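Local coordinates for protein aminopeptidase (Aneurinibacillus sp. AM-1, PDB 5IB9) that probably removes amino-terminal residues from peptides as a zinc-dependent exopeptidase that carries a protease-associated domain, at residues 165-170 and 191-196; 297-302 and 358-363. All blocks are in the same frame, centred on the assembly; numbering follows the deposited sequence.

Contact 1 of 2, residues 165-170 and 191-196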
ATOM      1  N   ALA A 165      -9.481   5.475  23.074  1.00 24.40           N
ATOM      2  CA  ALA A 165      -8.871   6.775  23.272  1.00 23.35           C
ATOM      3  C   ALA A 165      -7.566   6.660  24.063  1.00 24.05           C
ATOM      4  O   ALA A 165      -7.474   5.862  25.012  1.00 22.66           O
ATOM      5  CB  ALA A 165      -9.886   7.742  23.968  1.00 25.99           C
ATOM      6  N   ALA A 166      -6.563   7.452  23.692  1.00 23.69           N
ATOM      7  CA  ALA A 166      -5.256   7.376  24.281  1.00 24.27           C
ATOM      8  C   ALA A 166      -4.773   8.792  24.484  1.00 26.08           C
ATOM      9  O   ALA A 166      -4.812   9.597  23.536  1.00 25.64           O
ATOM     10  CB  ALA A 166      -4.310   6.614  23.350  1.00 24.92           C
ATOM     11  N   VAL A 167      -4.345   9.115  25.715  1.00 26.14           N
ATOM     12  CA  VAL A 167      -3.858  10.463  26.036  1.00 29.03           C
ATOM     13  C   VAL A 167      -2.568  10.336  26.789  1.00 30.47           C
ATOM     14  O   VAL A 167      -2.361   9.397  27.563  1.00 29.74           O
ATOM     15  CB  VAL A 167      -4.866  11.281  26.853  1.00 28.08           C
ATOM     16  CG1 VAL A 167      -6.187  11.341  26.165  1.00 29.84           C
ATOM     17  CG2 VAL A 167      -5.072  10.646  28.253  1.00 31.44           C
ATOM     18  N   GLY A 168      -1.661  11.280  26.543  1.00 32.53           N
ATOM     19  CA  GLY A 168      -0.315  11.224  27.111  1.00 34.21           C
ATOM     20  C   GLY A 168      -0.235  12.277  28.203  1.00 36.53           C
ATOM     21  O   GLY A 168      -0.921  13.312  28.127  1.00 37.20           O
ATOM     22  N   ILE A 169       0.539  11.970  29.249  1.00 37.65           N
ATOM     23  CA  ILE A 169       0.692  12.855  30.415  1.00 38.21           C
ATOM     24  C   ILE A 169       2.148  12.811  30.883  1.00 38.49           C
ATOM     25  O   ILE A 169       2.923  11.886  30.522  1.00 36.96           O
ATOM     26  CB  ILE A 169      -0.279  12.490  31.589  1.00 37.43           C
ATOM     27  CG1 ILE A 169       0.093  11.145  32.225  1.00 37.35           C
ATOM     28  CG2 ILE A 169      -1.723  12.497  31.117  1.00 39.82           C
ATOM     29  CD1 ILE A 169      -0.782  10.849  33.516  1.00 32.42           C
ATOM     30  N   THR A 170       2.509  13.813  31.707  1.00 42.33           N
ATOM     31  CA  THR A 170       3.900  14.024  32.167  1.00 45.31           C
ATOM     32  C   THR A 170       4.446  12.860  33.011  1.00 47.01           C
ATOM     33  O   THR A 170       3.679  12.194  33.738  1.00 48.03           O
ATOM     34  CB  THR A 170       4.032  15.401  32.934  1.00 45.93           C
ATOM     35  OG1 THR A 170       3.162  15.431  34.068  1.00 46.93           O
ATOM     36  CG2 THR A 170       3.632  16.557  32.041  1.00 45.98           C
ATOM     37  N   VAL A 191     -11.684  10.012  31.067  1.00 31.01           N
ATOM     38  CA  VAL A 191     -10.961  10.334  29.800  1.00 30.72           C
ATOM     39  C   VAL A 191     -12.001  10.711  28.755  1.00 30.05           C
ATOM     40  O   VAL A 191     -12.818   9.855  28.330  1.00 31.02           O
ATOM     41  CB  VAL A 191     -10.057   9.180  29.262  1.00 29.81           C
ATOM     42  CG1 VAL A 191      -9.384   9.616  27.939  1.00 29.39           C
ATOM     43  CG2 VAL A 191      -8.967   8.872  30.283  1.00 28.69           C
ATOM     44  N   LYS A 192     -12.022  11.990  28.383  1.00 31.54           N
ATOM     45  CA  LYS A 192     -13.009  12.459  27.370  1.00 32.90           C
ATOM     46  C   LYS A 192     -12.307  13.092  26.199  1.00 33.25           C
ATOM     47  O   LYS A 192     -11.594  14.102  26.328  1.00 32.99           O
ATOM     48  CB  LYS A 192     -14.089  13.407  27.933  1.00 34.63           C
ATOM     49  CG  LYS A 192     -15.380  13.423  27.087  1.00 38.50           C
ATOM     50  CD  LYS A 192     -16.319  14.531  27.472  1.00 44.36           C
ATOM     51  CE  LYS A 192     -17.308  14.829  26.346  1.00 45.31           C
ATOM     52  NZ  LYS A 192     -18.051  16.082  26.676  1.00 48.61           N
ATOM     53  N   VAL A 193     -12.498  12.457  25.046  1.00 32.47           N
ATOM     54  CA  VAL A 193     -11.842  12.920  23.802  1.00 34.32           C
ATOM     55  C   VAL A 193     -12.985  13.072  22.866  1.00 33.98           C
ATOM     56  O   VAL A 193     -13.786  12.136  22.716  1.00 35.21           O
ATOM     57  CB  VAL A 193     -10.814  11.881  23.248  1.00 32.96           C
ATOM     58  CG1 VAL A 193     -10.317  12.287  21.839  1.00 33.76           C
ATOM     59  CG2 VAL A 193      -9.594  11.769  24.165  1.00 33.79           C
ATOM     60  N   ALA A 194     -13.107  14.262  22.279  1.00 36.79           N
ATOM     61  CA  ALA A 194     -14.240  14.575  21.409  1.00 38.25           C
ATOM     62  C   ALA A 194     -13.829  15.424  20.189  1.00 38.07           C
ATOM     63  O   ALA A 194     -12.875  16.218  20.266  1.00 38.88           O
ATOM     64  CB  ALA A 194     -15.381  15.257  22.228  1.00 39.20           C
ATOM     65  N   GLY A 195     -14.503  15.176  19.062  1.00 39.77           N
ATOM     66  CA  GLY A 195     -14.209  15.883  17.816  1.00 39.65           C
ATOM     67  C   GLY A 195     -13.032  15.406  16.942  1.00 40.06           C
ATOM     68  O   GLY A 195     -12.789  15.971  15.862  1.00 40.74           O
ATOM     69  N   ALA A 196     -12.273  14.403  17.390  1.00 39.01           N
ATOM     70  CA  ALA A 196     -11.289  13.743  16.509  1.00 37.90           C
ATOM     71  C   ALA A 196     -11.978  13.026  15.352  1.00 37.04           C
ATOM     72  O   ALA A 196     -13.044  12.439  15.498  1.00 34.82           O
ATOM     73  CB  ALA A 196     -10.440  12.733  17.308  1.00 37.27           C
TER
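V167 overlaps two valines of the crossing strand with a single methyl: its CG1 lies 4.0 Å from CG1 of V191 and 4.0 Å from CG2 of V193. V167 and V191 meet tip to tip, whereas V167 and V193 slip past one another, pointing opposite ways. Both valines of the crossing strand have the same rotamer, with CG1 anti to the backbone N (chi1 179° in V191, 171° in V193); it is their different places along the strand that bring CG1 of the first and CG2 of the second to V167. That CG2 of V193 also meets A165, whose CB is 4.0 Å away, so it is shared between two residues of 165-170. The CB of A165 is only loosely placed against V191 CG1, at 4.4 Å.

The strand segments 165-169 and 191-194 run at 107° to each other with axes 7.9 Å apart, too far for a backbone ladder. This is face-to-face packing of crossing strands, with apolar side chains between the layers. The backbone of 165-169 is hydrogen-bonded to V142, I144 and F85, while strand 187-210 pairs with 70-75 and 91-99. L73 of strand 70-75 touches both V167 and V191, extending the same apolar layer within the region of the protease-associated domain. Beta-branched valine suits both the extended backbone and a thin interlayer, since its methyls sit close to the main chain; alanine at 165 fits beside V193 with one methyl. K192, between the two valines, has its CB directed away from 165-170; its NZ makes a long, weak ion pair with E70.

With no hydrogen bond or charge spanning the crossing, what passes directly between the two segments is methyl packing, an attraction that depends on shape and closeness rather than on bond direction.

Contact 2 of 2, residues 297-302 and 358-363; sequences MFQLDM and AALFIH. With ZN (zinc ion), chain C; BES (2-(3-amino-2-hydroxy-4-phenyl-butyrylamino)-4-methyl-pentanoic acid), chain H.
F298 and F361 lie with their rings nearly parallel, planes at 15°, but slid so far apart that they barely overlap; CD1 of F298 touches CE2 of F361 at 3.4 Å. They pack on one face of two neighbouring parallel strands in the M28 peptidase domain; the first leads directly into the zinc ligand D301, and the second brings I362 to the inhibitor pocket. Each ring swings back beside its own backbone N (chi1 -63° and -65°), and small A359, the bridge partner of F298, shares this face. Q299 O lies at the edge of the F361 ring, near its plane. A serine in place of F361 removes the ring beside F298, which would probably leave a gap and let the F298 ring turn more freely.

On the opposite face Q299 and L360 pass at a slant, and L360 CD1 presses on D301 CB at 3.4 Å, an apolar backing. The Q299 amide is held by S346, which also bonds D301 OD2.

The parallel ladder includes a nearly straight bond from F361 N to Q299 O (2.8 Å). Beyond D301 the register slips: M302, with positive phi, supplies the carbonyl for H363 N. I362 CD1 reaches the inhibitor's phenyl ring. The inhibitor's hydroxyl O2 and amine N2 bind the same zinc as H228, D240 and D301, which grips it with both carboxylate oxygens, OD1 at 2.1 Å and OD2 at 2.3 Å.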
ATOM      1  N   MET A 297      20.845   5.508  -2.562  1.00  8.85           N
ATOM      2  CA  MET A 297      19.789   6.475  -2.349  1.00  8.29           C
ATOM      3  C   MET A 297      20.323   7.422  -1.273  1.00  8.49           C
ATOM      4  O   MET A 297      20.721   7.022  -0.164  1.00 10.41           O
ATOM      5  CB  MET A 297      18.439   5.814  -1.887  1.00 10.83           C
ATOM      6  CG  MET A 297      17.224   6.801  -1.747  1.00  9.32           C
ATOM      7  SD  MET A 297      17.231   7.550  -0.140  1.00 11.56           S
ATOM      8  CE  MET A 297      15.930   8.746  -0.462  1.00 12.83           C
ATOM      9  N   PHE A 298      20.411   8.703  -1.660  1.00  8.71           N
ATOM     10  CA  PHE A 298      20.852   9.854  -0.801  1.00  9.35           C
ATOM     11  C   PHE A 298      19.639  10.585  -0.330  1.00 11.62           C
ATOM     12  O   PHE A 298      18.921  11.144  -1.121  1.00 13.08           O
ATOM     13  CB  PHE A 298      21.740  10.800  -1.576  1.00 11.91           C
ATOM     14  CG  PHE A 298      23.046  10.211  -2.051  1.00  9.49           C
ATOM     15  CD1 PHE A 298      24.258  10.720  -1.481  1.00 11.04           C
ATOM     16  CD2 PHE A 298      23.132   9.230  -3.045  1.00  9.75           C
ATOM     17  CE1 PHE A 298      25.469  10.225  -1.911  1.00 13.42           C
ATOM     18  CE2 PHE A 298      24.386   8.730  -3.467  1.00 11.34           C
ATOM     19  CZ  PHE A 298      25.542   9.226  -2.914  1.00 12.99           C
ATOM     20  N   GLN A 299      19.353  10.586   0.964  1.00  7.86           N
ATOM     21  CA  GLN A 299      18.248  11.343   1.558  1.00  8.05           C
ATOM     22  C   GLN A 299      18.693  12.645   2.232  1.00  8.59           C
ATOM     23  O   GLN A 299      19.672  12.618   2.995  1.00 10.04           O
ATOM     24  CB  GLN A 299      17.517  10.468   2.578  1.00  9.38           C
ATOM     25  CG  GLN A 299      16.442  11.256   3.365  1.00 11.30           C
ATOM     26  CD  GLN A 299      15.195  11.635   2.516  1.00  9.76           C
ATOM     27  OE1 GLN A 299      15.087  11.305   1.373  1.00  9.78           O
ATOM     28  NE2 GLN A 299      14.204  12.260   3.125  1.00 10.72           N
ATOM     29  N   LEU A 300      18.123  13.768   1.808  1.00  9.59           N
ATOM     30  CA  LEU A 300      18.555  15.108   2.370  1.00  9.26           C
ATOM     31  C   LEU A 300      17.401  15.595   3.237  1.00  9.68           C
ATOM     32  O   LEU A 300      16.296  15.861   2.763  1.00 10.90           O
ATOM     33  CB  LEU A 300      18.703  16.051   1.147  1.00 10.09           C
ATOM     34  CG  LEU A 300      19.777  15.654   0.099  1.00  9.58           C
ATOM     35  CD1 LEU A 300      19.498  16.410  -1.127  1.00 12.19           C
ATOM     36  CD2 LEU A 300      21.078  16.325   0.681  1.00 20.25           C
ATOM     37  N   ASP A 301      17.677  15.642   4.545  1.00  9.72           N
ATOM     38  CA  ASP A 301      16.599  16.116   5.514  1.00 11.53           C
ATOM     39  C   ASP A 301      17.330  16.905   6.600  1.00 13.79           C
ATOM     40  O   ASP A 301      18.147  16.316   7.325  1.00 12.73           O
ATOM     41  CB  ASP A 301      15.964  14.885   6.075  1.00 12.10           C
ATOM     42  CG  ASP A 301      14.569  15.137   6.757  1.00 13.54           C
ATOM     43  OD1 ASP A 301      14.227  16.313   6.937  1.00 14.72           O
ATOM     44  OD2 ASP A 301      13.745  14.225   6.987  1.00 14.61           O
ATOM     45  N   MET A 302      16.955  18.167   6.707  1.00 12.86           N
ATOM     46  CA  MET A 302      17.543  19.137   7.621  1.00 10.02           C
ATOM     47  C   MET A 302      19.003  19.408   7.351  1.00 11.72           C
ATOM     48  O   MET A 302      19.845  18.945   8.058  1.00 11.91           O
ATOM     49  CB  MET A 302      17.261  18.701   9.053  1.00 11.36           C
ATOM     50  CG  MET A 302      15.848  18.777   9.289  1.00 11.76           C
ATOM     51  SD  MET A 302      15.218  18.116  10.875  1.00 16.70           S
ATOM     52  CE  MET A 302      16.171  19.046  12.051  1.00 21.70           C
ATOM     53  N   ALA A 358      21.527   3.157   1.432  1.00 10.75           N
ATOM     54  CA  ALA A 358      20.794   4.405   1.575  1.00 10.10           C
ATOM     55  C   ALA A 358      21.396   5.091   2.768  1.00 10.50           C
ATOM     56  O   ALA A 358      21.833   4.390   3.752  1.00 11.54           O
ATOM     57  CB  ALA A 358      19.258   4.131   1.827  1.00 12.37           C
ATOM     58  N   ALA A 359      21.429   6.423   2.791  1.00  9.57           N
ATOM     59  CA  ALA A 359      21.852   7.140   3.976  1.00  9.51           C
ATOM     60  C   ALA A 359      21.161   8.481   3.991  1.00 10.64           C
ATOM     61  O   ALA A 359      20.945   9.097   2.881  1.00 10.13           O
ATOM     62  CB  ALA A 359      23.408   7.383   3.893  1.00 11.30           C
ATOM     63  N   LEU A 360      20.965   8.990   5.185  1.00 10.76           N
ATOM     64  CA  LEU A 360      20.431  10.344   5.473  1.00  9.45           C
ATOM     65  C   LEU A 360      21.591  11.243   5.741  1.00 11.39           C
ATOM     66  O   LEU A 360      22.507  10.944   6.571  1.00 12.58           O
ATOM     67  CB  LEU A 360      19.528  10.208   6.688  1.00 11.86           C
ATOM     68  CG  LEU A 360      19.217  11.549   7.343  1.00 11.87           C
ATOM     69  CD1 LEU A 360      18.412  12.555   6.431  1.00 13.15           C
ATOM     70  CD2 LEU A 360      18.379  11.307   8.692  1.00 11.32           C
ATOM     71  N   PHE A 361      21.565  12.370   5.072  1.00 10.02           N
ATOM     72  CA  PHE A 361      22.512  13.539   5.313  1.00 10.53           C
ATOM     73  C   PHE A 361      21.776  14.628   6.065  1.00 11.73           C
ATOM     74  O   PHE A 361      20.709  15.050   5.596  1.00 11.52           O
ATOM     75  CB  PHE A 361      23.062  14.100   3.963  1.00 10.05           C
ATOM     76  CG  PHE A 361      23.932  13.102   3.234  1.00  9.76           C
ATOM     77  CD1 PHE A 361      25.304  13.274   3.250  1.00 11.73           C
ATOM     78  CD2 PHE A 361      23.404  11.980   2.593  1.00  9.75           C
ATOM     79  CE1 PHE A 361      26.187  12.356   2.622  1.00 12.33           C
ATOM     80  CE2 PHE A 361      24.300  11.040   1.953  1.00 12.10           C
ATOM     81  CZ  PHE A 361      25.655  11.216   1.998  1.00 11.24           C
ATOM     82  N   ILE A 362      22.295  14.995   7.251  1.00 10.90           N
ATOM     83  CA  ILE A 362      21.571  15.906   8.201  1.00 10.71           C
ATOM     84  C   ILE A 362      22.630  16.532   9.071  1.00 12.05           C
ATOM     85  O   ILE A 362      23.727  15.946   9.253  1.00 12.20           O
ATOM     86  CB  ILE A 362      20.632  15.076   9.055  1.00 11.78           C
ATOM     87  CG1 ILE A 362      19.841  15.990  10.023  1.00 14.20           C
ATOM     88  CG2 ILE A 362      21.312  13.890   9.758  1.00 12.81           C
ATOM     89  CD1 ILE A 362      18.542  15.261  10.571  1.00 15.81           C
ATOM     90  N   HIS A 363      22.333  17.775   9.524  1.00 12.10           N
ATOM     91  CA  HIS A 363      23.257  18.386  10.501  1.00 12.52           C
ATOM     92  C   HIS A 363      22.779  17.982  11.911  1.00 12.71           C
ATOM     93  O   HIS A 363      21.650  18.175  12.252  1.00 14.66           O
ATOM     94  CB  HIS A 363      23.285  19.861  10.384  1.00 10.84           C
ATOM     95  CG  HIS A 363      23.788  20.355   9.066  1.00 12.23           C
ATOM     96  ND1 HIS A 363      25.105  20.388   8.683  1.00 16.11           N
ATOM     97  CD2 HIS A 363      23.079  20.852   8.021  1.00  9.48           C
ATOM     98  CE1 HIS A 363      25.199  20.863   7.434  1.00  9.27           C
ATOM     99  NE2 HIS A 363      23.973  21.167   7.039  1.00 15.98           N
TER
HETATM  100 ZN    ZN C1002      12.380  15.877   7.846  1.00 13.08          ZN
HETATM  101  N2  BES H1007      13.822  15.118   9.831  1.00 29.66           N
HETATM  102  C1  BES H1007      13.015  14.302  10.738  1.00 27.97           C
HETATM  103  C6  BES H1007      13.879  13.146  11.235  1.00 33.25           C
HETATM  104  C7  BES H1007      15.023  13.455  12.196  1.00 35.98           C
HETATM  105  C8  BES H1007      14.924  14.423  13.227  1.00 34.28           C
HETATM  106  C12 BES H1007      16.211  12.704  12.060  1.00 37.64           C
HETATM  107  C9  BES H1007      16.013  14.623  14.100  1.00 36.77           C
HETATM  108  C11 BES H1007      17.312  12.912  12.938  1.00 37.15           C
HETATM  109  C10 BES H1007      17.201  13.879  13.950  1.00 38.14           C
HETATM  110  C2  BES H1007      11.764  13.794  10.012  1.00 30.12           C
HETATM  111  O2  BES H1007      11.313  14.986   9.371  1.00 16.18           O
HETATM  112  C3  BES H1007      10.815  13.389  11.088  1.00 31.36           C
HETATM  113  O3  BES H1007      10.376  14.266  11.824  1.00 33.29           O
HETATM  114  N1  BES H1007      10.585  12.130  11.234  1.00 31.73           N
HETATM  115  C4  BES H1007       9.724  11.683  12.333  1.00 32.45           C
HETATM  116  C13 BES H1007       9.695  10.174  12.163  1.00 32.18           C
HETATM  117  C14 BES H1007       9.058   9.695  10.854  1.00 36.21           C
HETATM  118  C15 BES H1007       9.029   8.178  10.985  1.00 33.67           C
HETATM  119  C16 BES H1007       7.681  10.289  10.551  1.00 31.23           C
HETATM  120  C5  BES H1007      10.334  11.903  13.712  1.00 38.43           C
HETATM  121  O1  BES H1007       9.575  11.870  14.724  1.00 42.14           O
HETATM  122  O4  BES H1007      11.552  12.097  13.875  1.00 34.51           O

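How the contacts relate
Both contacts are buried and share no strand, and their centres are about 35 Å apart. Contact 1 belongs to the region of the protease-associated domain and lies away from the annotated sites; contact 2 is deep in the peptidase domain and includes part of the inhibitor pocket. Strand 187-210, which contributes to contact 1, is long enough to pair further along with strand 263-269, itself beside 222-228, the neighbour of 294-300. The chemistry follows the place: contact 1, between crossed layers, is made of alanine and valine methyls, while the adjacent strands of contact 2, at the active site, combine a backbone ladder, aromatic packing and a metal-binding carboxylate.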